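Local structure of alanine racemase (Corynebacterium glutamicum, 2DY3) at residues V59-L62 / A63-M66. The protein is a two-chain pyridoxal-5'-phosphate-binding enzyme of the alanine racemase family, with a TIM-barrel N-terminal domain joined to a C-terminal domain rich in beta strands. Residues are numbered along the deposited sequence; the frame is centred on the assembly and turned at random.
Sequences VATL and AEAM
Ala65 N bonds to Thr61 O (3.0 Å) and Met66 N to Leu62 O in helical i to i+4 fashion, where the chain, having left strand 56-59 and turned at Ala60, enters helix 62-70. Thr61 and Glu64 close this start with a capping box. Threonine suits the N-cap because its hydroxyl is short: chi1 of 71° sets OG1 between Thr61's own backbone N and C, where it accepts from Glu64 N at 3.2 Å. Glu64 completes the box, its extended chain carrying OE1 to Thr61 N (3.0 Å, nearly straight at 168°), which approaches from above the carboxylate plane. On the way Glu64 CG passes Thr61 OG1 at 3.1 Å, the two side chains crossing at an angle. Ala60 N also donates to Glu64 OE1, at 2.9 Å, roughly in line with the CD-OE1 bond though less straight at the hydrogen, 134°. Val59's branched CG2 rests against Ala65 CB at 3.6 Å, the small alanine allowing close approach at the buried strand-helix junction of the barrel. Glu64 OE2 accepts from Ala35 N and pairs with Arg355 of the second subunit. One buried carboxylate thus ties turn, helix start and subunit interface together, and the arginine would be expected to favour its ionised form; the Ala60 side chain lies about 6 Å from the bound pyridoxal-5'-phosphate.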
loop_
_atom_site.group_PDB
_atom_site.type_symbol
_atom_site.label_atom_id
_atom_site.label_comp_id
_atom_site.label_asym_id
_atom_site.label_seq_id
_atom_site.Cartn_x
_atom_site.Cartn_y
_atom_site.Cartn_z
ATOM N N VAL B 59 5.110 18.752 -3.401
ATOM C CA VAL B 59 4.997 17.319 -3.655
ATOM C C VAL B 59 6.376 16.778 -3.963
ATOM O O VAL B 59 7.325 17.542 -4.173
ATOM C CB VAL B 59 4.064 16.969 -4.853
ATOM C CG1 VAL B 59 2.621 17.292 -4.508
ATOM C CG2 VAL B 59 4.516 17.707 -6.114
ATOM N N ALA B 60 6.485 15.456 -3.982
ATOM C CA ALA B 60 7.759 14.818 -4.268
ATOM C C ALA B 60 8.051 14.692 -5.751
ATOM O O ALA B 60 9.080 15.169 -6.225
ATOM C CB ALA B 60 7.809 13.438 -3.629
ATOM N N THR B 61 7.137 14.064 -6.487
ATOM C CA THR B 61 7.369 13.809 -7.900
ATOM C C THR B 61 6.706 14.708 -8.939
ATOM O O THR B 61 5.784 15.461 -8.652
ATOM C CB THR B 61 6.998 12.347 -8.247
ATOM O OG1 THR B 61 5.574 12.186 -8.197
ATOM C CG2 THR B 61 7.641 11.384 -7.254
ATOM N N LEU B 62 7.218 14.594 -10.160
ATOM C CA LEU B 62 6.736 15.327 -11.317
ATOM C C LEU B 62 5.278 14.963 -11.530
ATOM O O LEU B 62 4.433 15.827 -11.761
ATOM C CB LEU B 62 7.543 14.910 -12.546
ATOM C CG LEU B 62 8.619 15.797 -13.174
ATOM C CD1 LEU B 62 9.180 16.807 -12.182
ATOM C CD2 LEU B 62 9.705 14.889 -13.741
ATOM N N ALA B 63 4.996 13.666 -11.451
ATOM C CA ALA B 63 3.649 13.159 -11.643
ATOM C C ALA B 63 2.667 13.706 -10.611
ATOM O O ALA B 63 1.525 14.004 -10.950
ATOM C CB ALA B 63 3.657 11.622 -11.626
ATOM N N GLU B 64 3.100 13.842 -9.359
ATOM C CA GLU B 64 2.214 14.380 -8.319
ATOM C C GLU B 64 1.956 15.857 -8.578
ATOM O O GLU B 64 0.835 16.339 -8.433
ATOM C CB GLU B 64 2.827 14.218 -6.927
ATOM C CG GLU B 64 3.008 12.769 -6.489
ATOM C CD GLU B 64 3.687 12.662 -5.139
ATOM O OE1 GLU B 64 4.629 13.438 -4.894
ATOM O OE2 GLU B 64 3.284 11.799 -4.326
ATOM N N ALA B 65 3.002 16.578 -8.956
ATOM C CA ALA B 65 2.855 18.000 -9.241
ATOM C C ALA B 65 1.890 18.187 -10.414
ATOM O O ALA B 65 1.010 19.046 -10.372
ATOM C CB ALA B 65 4.209 18.616 -9.566
ATOM N N MET B 66 2.048 17.374 -11.452
ATOM C CA MET B 66 1.176 17.466 -12.619
ATOM C C MET B 66 -0.267 17.101 -12.269
ATOM O O MET B 66 -1.208 17.659 -12.842
ATOM C CB MET B 66 1.718 16.589 -13.764
ATOM C CG MET B 66 2.908 17.234 -14.500
ATOM S SD MET B 66 3.675 16.265 -15.835
ATOM C CE MET B 66 2.544 16.645 -17.223
#